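Long-range contacts in beta-lactamase (Nostoc sp., PDB 6NHS), which probably hydrolyses the amide bond of beta-lactam antibiotics through a nucleophilic serine, as class D beta-lactamases do: residues 216-221 and 229-234; 197-202 and 220-225; 58-63 and 205-210. One frame throughout, in Å; residues are numbered along the deposited sequence.

Contact 1 of 3, residues 216-221 and 229-234; sequences WFVGYL and FFATNI
Strands 216-221 and 229-234 run antiparallel, 161° apart, with F217-T232 and G219-F230 as hydrogen-bonded pairs; T232 N lies 2.8 Å from F217 O, and G219 N lies 3.0 Å from F230 O. F230 makes the largest contribution of any residue. Its CG sits between the backbone N and the carbonyl carbon (chi1 61°), which swings the ring across to the partner strand and under G219. There G219 CA makes a CH-pi contact, 4.0 Å from the ring centroid. Glycine suits this place twice over: its backbone angles are strained for other residues, and a side chain would meet the F230 ring. F230 CE1 also lies over one face of F217, 3.6 Å from CD2, with the ring planes inclined at 44°. On the other side of the sheet N233 brings ND2 over a face of the W216 indole, 3.3 Å from CZ2, its amide nearly perpendicular to the ring, while OD1 bonds R54. On that face too, V218 CG1 meets A231 CB, and Y220 CB touches F229 CD1 at 3.5 Å. The F217, F230 and T232 face packs on helix 239-255, and strands 198-207 and 35-41 flank the hairpin.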
loop_
_atom_site.group_PDB
_atom_site.type_symbol
_atom_site.label_atom_id
_atom_site.label_comp_id
_atom_site.label_asym_id
_atom_site.label_seq_id
_atom_site.Cartn_x
_atom_site.Cartn_y
_atom_site.Cartn_z
ATOM N N TRP A 216 0.410 -7.651 -3.380
ATOM C CA TRP A 216 -0.253 -6.951 -2.290
ATOM C C TRP A 216 -1.501 -6.235 -2.793
ATOM O O TRP A 216 -1.540 -5.742 -3.924
ATOM C CB TRP A 216 0.620 -5.867 -1.671
ATOM C CG TRP A 216 1.771 -6.219 -0.797
ATOM C CD1 TRP A 216 3.093 -6.181 -1.137
ATOM C CD2 TRP A 216 1.725 -6.538 0.596
ATOM N NE1 TRP A 216 3.872 -6.489 -0.050
ATOM C CE2 TRP A 216 3.058 -6.715 1.028
ATOM C CE3 TRP A 216 0.683 -6.721 1.517
ATOM C CZ2 TRP A 216 3.380 -7.069 2.343
ATOM C CZ3 TRP A 216 1.006 -7.065 2.825
ATOM C CH2 TRP A 216 2.346 -7.239 3.223
ATOM N N PHE A 217 -2.496 -6.122 -1.911
ATOM C CA PHE A 217 -3.505 -5.068 -2.009
ATOM C C PHE A 217 -3.883 -4.693 -0.583
ATOM O O PHE A 217 -4.406 -5.535 0.157
ATOM C CB PHE A 217 -4.732 -5.523 -2.808
ATOM C CG PHE A 217 -5.726 -4.417 -3.097
ATOM C CD1 PHE A 217 -5.298 -3.173 -3.548
ATOM C CD2 PHE A 217 -7.089 -4.628 -2.933
ATOM C CE1 PHE A 217 -6.210 -2.156 -3.819
ATOM C CE2 PHE A 217 -8.011 -3.616 -3.213
ATOM C CZ PHE A 217 -7.568 -2.381 -3.655
ATOM N N VAL A 218 -3.577 -3.456 -0.176
ATOM C CA VAL A 218 -3.845 -3.001 1.184
ATOM C C VAL A 218 -4.616 -1.692 1.113
ATOM O O VAL A 218 -4.532 -0.957 0.126
ATOM C CB VAL A 218 -2.545 -2.823 2.016
ATOM C CG1 VAL A 218 -1.651 -4.031 1.858
ATOM C CG2 VAL A 218 -1.801 -1.554 1.600
ATOM N N GLY A 219 -5.386 -1.411 2.158
ATOM C CA GLY A 219 -6.184 -0.191 2.165
ATOM C C GLY A 219 -7.309 -0.295 3.177
ATOM O O GLY A 219 -7.192 -0.998 4.180
ATOM N N TYR A 220 -8.397 0.427 2.899
ATOM C CA TYR A 220 -9.550 0.335 3.779
ATOM C C TYR A 220 -10.816 0.739 3.040
ATOM O O TYR A 220 -10.790 1.532 2.093
ATOM C CB TYR A 220 -9.374 1.176 5.053
ATOM C CG TYR A 220 -9.179 2.669 4.857
ATOM C CD1 TYR A 220 -10.269 3.528 4.794
ATOM C CD2 TYR A 220 -7.904 3.221 4.775
ATOM C CE1 TYR A 220 -10.099 4.895 4.640
ATOM C CE2 TYR A 220 -7.723 4.589 4.623
ATOM C CZ TYR A 220 -8.822 5.418 4.557
ATOM O OH TYR A 220 -8.661 6.777 4.407
ATOM N N LEU A 221 -11.922 0.175 3.501
ATOM C CA LEU A 221 -13.236 0.373 2.919
ATOM C C LEU A 221 -14.098 1.136 3.910
ATOM O O LEU A 221 -14.203 0.741 5.077
ATOM C CB LEU A 221 -13.874 -0.976 2.584
ATOM C CG LEU A 221 -15.335 -0.981 2.155
ATOM C CD1 LEU A 221 -15.485 -0.342 0.765
ATOM C CD2 LEU A 221 -15.871 -2.410 2.187
ATOM N N PHE A 229 -10.414 -2.078 7.463
ATOM C CA PHE A 229 -9.039 -2.108 6.983
ATOM C C PHE A 229 -8.714 -3.504 6.472
ATOM O O PHE A 229 -9.151 -4.502 7.051
ATOM C CB PHE A 229 -8.075 -1.711 8.107
ATOM C CG PHE A 229 -8.343 -0.340 8.667
ATOM C CD1 PHE A 229 -7.738 0.783 8.111
ATOM C CD2 PHE A 229 -9.211 -0.167 9.739
ATOM C CE1 PHE A 229 -7.989 2.059 8.615
ATOM C CE2 PHE A 229 -9.467 1.103 10.253
ATOM C CZ PHE A 229 -8.859 2.221 9.684
ATOM N N PHE A 230 -7.956 -3.577 5.379
ATOM C CA PHE A 230 -7.627 -4.868 4.791
ATOM C C PHE A 230 -6.183 -4.890 4.307
ATOM O O PHE A 230 -5.607 -3.861 3.941
ATOM C CB PHE A 230 -8.567 -5.229 3.630
ATOM C CG PHE A 230 -8.525 -4.252 2.481
ATOM C CD1 PHE A 230 -7.575 -4.374 1.479
ATOM C CD2 PHE A 230 -9.449 -3.222 2.396
ATOM C CE1 PHE A 230 -7.535 -3.477 0.420
ATOM C CE2 PHE A 230 -9.415 -2.318 1.331
ATOM C CZ PHE A 230 -8.457 -2.450 0.348
ATOM N N ALA A 231 -5.611 -6.092 4.305
ATOM C CA ALA A 231 -4.294 -6.352 3.738
ATOM C C ALA A 231 -4.335 -7.732 3.104
ATOM O O ALA A 231 -4.563 -8.732 3.798
ATOM C CB ALA A 231 -3.187 -6.277 4.798
ATOM N N THR A 232 -4.131 -7.776 1.790
ATOM C CA THR A 232 -4.087 -9.010 1.024
ATOM C C THR A 232 -2.657 -9.254 0.558
ATOM O O THR A 232 -1.974 -8.330 0.103
ATOM C CB THR A 232 -5.039 -8.941 -0.180
ATOM O OG1 THR A 232 -6.395 -8.885 0.284
ATOM C CG2 THR A 232 -4.874 -10.158 -1.071
ATOM N N ASN A 233 -2.204 -10.499 0.678
ATOM C CA ASN A 233 -0.836 -10.862 0.329
ATOM C C ASN A 233 -0.865 -12.230 -0.332
ATOM O O ASN A 233 -1.362 -13.187 0.265
ATOM C CB ASN A 233 0.056 -10.880 1.577
ATOM C CG ASN A 233 1.513 -11.082 1.246
ATOM O OD1 ASN A 233 1.947 -12.198 0.968
ATOM N ND2 ASN A 233 2.284 -9.995 1.279
ATOM N N ILE A 234 -0.352 -12.324 -1.563
ATOM C CA ILE A 234 -0.427 -13.567 -2.325
ATOM C C ILE A 234 0.913 -13.874 -2.983
ATOM O O ILE A 234 1.766 -13.002 -3.159
ATOM C CB ILE A 234 -1.526 -13.523 -3.414
ATOM C CG1 ILE A 234 -1.140 -12.523 -4.513
ATOM C CG2 ILE A 234 -2.869 -13.172 -2.810
ATOM C CD1 ILE A 234 -1.980 -12.647 -5.785
#

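Contact 2 of 3, residues 197-202 and 220-225; sequences NYVLRG and YLEQNN
R201 crosses Y220 obliquely and reaches E222 on the antiparallel strand 220-223. Its CB stands 3.8 Å from Y220 O, the acceptor for the R201 backbone N. CG points away from the carbonyl carbon (chi1 -64°), and the chain then runs extended to NE, carrying CD past the tip of the tyrosine, 3.3 Å from Y220 OH. NE turns outside the pair to Q187 O. At the end, NH1 forms a salt bridge of 2.6 Å with E222 OE1: the carboxylate oxygen lies in the guanidinium plane, but NH1 approaches from above the carboxylate plane, the two planes being 79° apart. V199 CG1 lies over one guanidinium face, toward its rim near NH1. NH1 also donates to a water, 2.8 Å away, that in turn donates to V199 O and Y220 O, tying the charged tip to the backbone ladder. The opposite sheet face, with Y198, L200, L221 and Q223, is more apolar: L221 CD1 touches both L200 CB (4.1 Å) and Y198 CB (3.7 Å). Q223 lies alongside Y198 and brings an amide to this face, whose OE1 accepts a bond from L259 N at the chain's end. Strand 191-194 flanks 198-202 on one side, while strand 226-236 flanks 220-223 on the other.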
loop_
_atom_site.group_PDB
_atom_site.type_symbol
_atom_site.label_atom_id
_atom_site.label_comp_id
_atom_site.label_asym_id
_atom_site.label_seq_id
_atom_site.Cartn_x
_atom_site.Cartn_y
_atom_site.Cartn_z
ATOM N N ASN A 197 -22.688 3.939 -2.011
ATOM C CA ASN A 197 -22.735 3.080 -0.834
ATOM C C ASN A 197 -21.390 2.891 -0.140
ATOM O O ASN A 197 -21.373 2.543 1.049
ATOM C CB ASN A 197 -23.288 1.699 -1.211
ATOM C CG ASN A 197 -24.632 1.782 -1.896
ATOM O OD1 ASN A 197 -24.799 1.307 -3.020
ATOM N ND2 ASN A 197 -25.598 2.399 -1.227
ATOM N N TYR A 198 -20.268 3.092 -0.832
ATOM C CA TYR A 198 -18.982 2.812 -0.205
ATOM C C TYR A 198 -17.871 3.593 -0.893
ATOM O O TYR A 198 -17.992 3.995 -2.052
ATOM C CB TYR A 198 -18.665 1.310 -0.227
ATOM C CG TYR A 198 -18.503 0.705 -1.612
ATOM C CD1 TYR A 198 -17.289 0.775 -2.288
ATOM C CD2 TYR A 198 -19.554 0.037 -2.229
ATOM C CE1 TYR A 198 -17.136 0.221 -3.554
ATOM C CE2 TYR A 198 -19.408 -0.528 -3.492
ATOM C CZ TYR A 198 -18.195 -0.433 -4.145
ATOM O OH TYR A 198 -18.031 -0.980 -5.400
ATOM N N VAL A 199 -16.773 3.780 -0.160
ATOM C CA VAL A 199 -15.534 4.328 -0.702
ATOM C C VAL A 199 -14.427 3.319 -0.423
ATOM O O VAL A 199 -14.125 3.026 0.743
ATOM C CB VAL A 199 -15.190 5.699 -0.096
ATOM C CG1 VAL A 199 -13.879 6.230 -0.695
ATOM C CG2 VAL A 199 -16.325 6.685 -0.313
ATOM N N LEU A 200 -13.839 2.775 -1.481
ATOM C CA LEU A 200 -12.750 1.814 -1.360
ATOM C C LEU A 200 -11.436 2.519 -1.675
ATOM O O LEU A 200 -11.256 3.035 -2.783
ATOM C CB LEU A 200 -12.966 0.625 -2.296
ATOM C CG LEU A 200 -11.888 -0.459 -2.354
ATOM C CD1 LEU A 200 -11.708 -1.092 -0.986
ATOM C CD2 LEU A 200 -12.242 -1.521 -3.400
ATOM N N ARG A 201 -10.535 2.553 -0.698
ATOM C CA ARG A 201 -9.207 3.132 -0.846
ATOM C C ARG A 201 -8.168 2.029 -0.725
ATOM O O ARG A 201 -8.331 1.098 0.072
ATOM C CB ARG A 201 -8.945 4.206 0.213
ATOM C CG ARG A 201 -9.860 5.423 0.124
ATOM C CD ARG A 201 -9.497 6.452 1.188
ATOM N NE ARG A 201 -10.193 7.730 1.017
ATOM C CZ ARG A 201 -11.426 7.964 1.446
ATOM N NH1 ARG A 201 -12.103 7.002 2.057
ATOM N NH2 ARG A 201 -11.984 9.152 1.271
ATOM N N GLY A 202 -7.095 2.127 -1.505
ATOM C CA GLY A 202 -6.034 1.152 -1.367
ATOM C C GLY A 202 -4.949 1.323 -2.410
ATOM O O GLY A 202 -4.966 2.256 -3.219
ATOM N N TYR A 220 -8.397 0.427 2.899
ATOM C CA TYR A 220 -9.550 0.335 3.779
ATOM C C TYR A 220 -10.816 0.739 3.040
ATOM O O TYR A 220 -10.790 1.532 2.093
ATOM C CB TYR A 220 -9.374 1.176 5.053
ATOM C CG TYR A 220 -9.179 2.669 4.857
ATOM C CD1 TYR A 220 -10.269 3.528 4.794
ATOM C CD2 TYR A 220 -7.904 3.221 4.775
ATOM C CE1 TYR A 220 -10.099 4.895 4.640
ATOM C CE2 TYR A 220 -7.723 4.589 4.623
ATOM C CZ TYR A 220 -8.822 5.418 4.557
ATOM O OH TYR A 220 -8.661 6.777 4.407
ATOM N N LEU A 221 -11.922 0.175 3.501
ATOM C CA LEU A 221 -13.236 0.373 2.919
ATOM C C LEU A 221 -14.098 1.136 3.910
ATOM O O LEU A 221 -14.203 0.741 5.077
ATOM C CB LEU A 221 -13.874 -0.976 2.584
ATOM C CG LEU A 221 -15.335 -0.981 2.155
ATOM C CD1 LEU A 221 -15.485 -0.342 0.765
ATOM C CD2 LEU A 221 -15.871 -2.410 2.187
ATOM N N GLU A 222 -14.701 2.230 3.452
ATOM C CA GLU A 222 -15.684 2.965 4.237
ATOM C C GLU A 222 -17.076 2.583 3.753
ATOM O O GLU A 222 -17.431 2.843 2.598
ATOM C CB GLU A 222 -15.467 4.473 4.128
ATOM C CG GLU A 222 -14.197 4.961 4.818
ATOM C CD GLU A 222 -13.897 6.417 4.503
ATOM O OE1 GLU A 222 -14.337 6.892 3.437
ATOM O OE2 GLU A 222 -13.226 7.083 5.319
ATOM N N GLN A 223 -17.858 1.966 4.639
ATOM C CA GLN A 223 -19.199 1.514 4.296
ATOM C C GLN A 223 -19.986 1.319 5.583
ATOM O O GLN A 223 -19.421 0.907 6.601
ATOM C CB GLN A 223 -19.157 0.213 3.485
ATOM C CG GLN A 223 -20.507 -0.232 2.930
ATOM C CD GLN A 223 -20.374 -1.304 1.863
ATOM O OE1 GLN A 223 -19.288 -1.830 1.622
ATOM N NE2 GLN A 223 -21.477 -1.614 1.199
ATOM N N ASN A 224 -21.283 1.640 5.531
ATOM C CA ASN A 224 -22.205 1.411 6.647
ATOM C C ASN A 224 -21.712 2.074 7.933
ATOM O O ASN A 224 -21.784 1.489 9.018
ATOM C CB ASN A 224 -22.440 -0.086 6.864
ATOM C CG ASN A 224 -22.984 -0.778 5.628
ATOM O OD1 ASN A 224 -23.706 -0.175 4.832
ATOM N ND2 ASN A 224 -22.642 -2.051 5.463
ATOM N N ASN A 225 -21.200 3.304 7.812
ATOM C CA ASN A 225 -20.689 4.076 8.950
ATOM C C ASN A 225 -19.597 3.323 9.710
ATOM O O ASN A 225 -19.415 3.517 10.915
ATOM C CB ASN A 225 -21.817 4.486 9.903
ATOM C CG ASN A 225 -22.606 5.674 9.391
ATOM O OD1 ASN A 225 -22.055 6.569 8.750
ATOM N ND2 ASN A 225 -23.901 5.687 9.668
HETATM O O HOH W 1 -22.726 2.645 3.261
HETATM O O HOH W 2 -11.982 4.171 2.146
#

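Contact 3 of 3, residues 58-63 and 205-210; sequences SFLPAS and GWAASV. With FMT (formic acid), chain G.
S63 OG is gripped from several directions: a water 2.9 Å away, K66 NZ and a bound formic acid, probably from the crystallisation liquor, all hydrogen-bond to it. The same water accepts from W206 N, also at 2.9 Å, and so joins the serine to strand 205-207. S63 and K66 form an SxxK pattern at the start of helix 65-76, and K203-T204-G205 resembles the K(T/S)G motif of penicillin-recognising enzymes. By analogy with class D relatives, S63 is probably the nucleophile and W206 N, with S63 N, probably the oxyanion hole in which this water sits. Glycine suits position 205 because a side-chain carbon there would press on P61 O; S63 N lies 4.1 Å from G205 CA. Small residues line the next step: A62 CB touches W206 N at 3.7 Å. The W206 side chain starts out away from this loop, and its NE1 bonds N213 OD1. Further on, L60 bridges to the turn after the strand. Its CB rests on A207 CB, 4.0 Å apart; CG, anti to the carbonyl carbon (chi1 -67°), carries CD1 on to V210 CG1 (4.1 Å) and S209 OG (3.4 Å).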
loop_
_atom_site.group_PDB
_atom_site.type_symbol
_atom_site.label_atom_id
_atom_site.label_comp_id
_atom_site.label_asym_id
_atom_site.label_seq_id
_atom_site.Cartn_x
_atom_site.Cartn_y
_atom_site.Cartn_z
ATOM N N SER A 58 6.787 -11.341 7.078
ATOM C CA SER A 58 7.250 -10.088 6.488
ATOM C C SER A 58 7.522 -10.256 5.000
ATOM O O SER A 58 8.045 -11.287 4.567
ATOM C CB SER A 58 8.527 -9.602 7.181
ATOM O OG SER A 58 8.292 -9.346 8.548
ATOM N N PHE A 59 7.185 -9.221 4.227
ATOM C CA PHE A 59 7.419 -9.191 2.790
ATOM C C PHE A 59 7.865 -7.793 2.383
ATOM O O PHE A 59 7.545 -6.809 3.053
ATOM C CB PHE A 59 6.162 -9.576 1.996
ATOM C CG PHE A 59 5.567 -10.896 2.401
ATOM C CD1 PHE A 59 5.953 -12.065 1.771
ATOM C CD2 PHE A 59 4.620 -10.966 3.415
ATOM C CE1 PHE A 59 5.401 -13.288 2.142
ATOM C CE2 PHE A 59 4.075 -12.181 3.793
ATOM C CZ PHE A 59 4.465 -13.343 3.156
ATOM N N LEU A 60 8.613 -7.719 1.284
ATOM C CA LEU A 60 8.894 -6.439 0.648
ATOM C C LEU A 60 7.587 -5.683 0.412
ATOM O O LEU A 60 6.635 -6.263 -0.123
ATOM C CB LEU A 60 9.610 -6.645 -0.688
ATOM C CG LEU A 60 11.018 -7.225 -0.626
ATOM C CD1 LEU A 60 11.470 -7.658 -2.018
ATOM C CD2 LEU A 60 11.963 -6.176 -0.057
ATOM N N PRO A 61 7.503 -4.406 0.791
ATOM C CA PRO A 61 6.240 -3.678 0.593
ATOM C C PRO A 61 5.961 -3.329 -0.857
ATOM O O PRO A 61 4.786 -3.192 -1.228
ATOM C CB PRO A 61 6.419 -2.417 1.453
ATOM C CG PRO A 61 7.875 -2.270 1.625
ATOM C CD PRO A 61 8.461 -3.645 1.608
ATOM N N ALA A 62 7.001 -3.188 -1.682
ATOM C CA ALA A 62 6.863 -2.755 -3.066
ATOM C C ALA A 62 6.021 -1.488 -3.126
ATOM O O ALA A 62 6.167 -0.605 -2.275
ATOM C CB ALA A 62 6.257 -3.865 -3.934
ATOM N N SER A 63 5.110 -1.401 -4.098
ATOM C CA SER A 63 4.363 -0.167 -4.302
ATOM C C SER A 63 3.427 0.185 -3.152
ATOM O O SER A 63 2.955 1.325 -3.114
ATOM C CB SER A 63 3.550 -0.233 -5.600
ATOM O OG SER A 63 4.387 0.010 -6.719
ATOM N N GLY A 205 0.553 -3.830 -4.843
ATOM C CA GLY A 205 1.996 -3.982 -4.828
ATOM C C GLY A 205 2.379 -5.270 -5.523
ATOM O O GLY A 205 1.594 -6.223 -5.582
ATOM N N TRP A 206 3.599 -5.297 -6.054
ATOM C CA TRP A 206 4.086 -6.460 -6.794
ATOM C C TRP A 206 5.604 -6.484 -6.637
ATOM O O TRP A 206 6.312 -5.759 -7.342
ATOM C CB TRP A 206 3.670 -6.388 -8.259
ATOM C CG TRP A 206 4.005 -7.602 -9.093
ATOM C CD1 TRP A 206 4.917 -8.582 -8.809
ATOM C CD2 TRP A 206 3.415 -7.960 -10.350
ATOM N NE1 TRP A 206 4.933 -9.521 -9.815
ATOM C CE2 TRP A 206 4.019 -9.161 -10.770
ATOM C CE3 TRP A 206 2.435 -7.380 -11.157
ATOM C CZ2 TRP A 206 3.674 -9.790 -11.964
ATOM C CZ3 TRP A 206 2.097 -8.005 -12.342
ATOM C CH2 TRP A 206 2.711 -9.200 -12.732
ATOM N N ALA A 207 6.089 -7.310 -5.713
ATOM C CA ALA A 207 7.521 -7.484 -5.494
ATOM C C ALA A 207 8.031 -8.566 -6.438
ATOM O O ALA A 207 7.679 -9.742 -6.294
ATOM C CB ALA A 207 7.804 -7.852 -4.040
ATOM N N ALA A 208 8.868 -8.173 -7.397
ATOM C CA ALA A 208 9.360 -9.088 -8.418
ATOM C C ALA A 208 10.811 -9.502 -8.215
ATOM O O ALA A 208 11.330 -10.287 -9.014
ATOM C CB ALA A 208 9.196 -8.462 -9.808
ATOM N N SER A 209 11.479 -8.998 -7.181
ATOM C CA SER A 209 12.869 -9.355 -6.931
ATOM C C SER A 209 13.017 -10.625 -6.104
ATOM O O SER A 209 14.145 -11.091 -5.909
ATOM C CB SER A 209 13.601 -8.200 -6.241
ATOM O OG SER A 209 13.020 -7.905 -4.987
ATOM N N VAL A 210 11.916 -11.201 -5.618
ATOM C CA VAL A 210 11.948 -12.456 -4.878
ATOM C C VAL A 210 11.146 -13.497 -5.647
ATOM O O VAL A 210 10.327 -13.175 -6.509
ATOM C CB VAL A 210 11.409 -12.305 -3.439
ATOM C CG1 VAL A 210 12.417 -11.567 -2.570
ATOM C CG2 VAL A 210 10.075 -11.576 -3.450
HETATM C C FMT G . 8.432 -11.887 11.265
HETATM O O1 FMT G . 9.533 -11.790 10.728
HETATM O O2 FMT G . 7.544 -11.043 11.156
HETATM O O HOH W 3 4.803 -2.843 -6.901
#

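All three contacts bear on the central antiparallel sheet. Contact 1 is wholly buried, and its side chains are mostly aromatic and apolar, with polar groups that have partners within the fold. Contact 2 shares Y220 and L221 with it and continues the sheet on the other side of strand 213-223; lying nearer the surface, it adds a salt bridge and bridging waters to its ladder. F230 CE2 packs on L200 CD1 at 3.5 Å, so the two contacts touch through apolar side chains. Contact 3, partly buried and at the far end of strand 198-207 from contact 2, has no direct hydrogen bond between its segments; a water and small side chains join loop to strand at the probable active site. It meets contact 1 through W216 NE1 and L60 O.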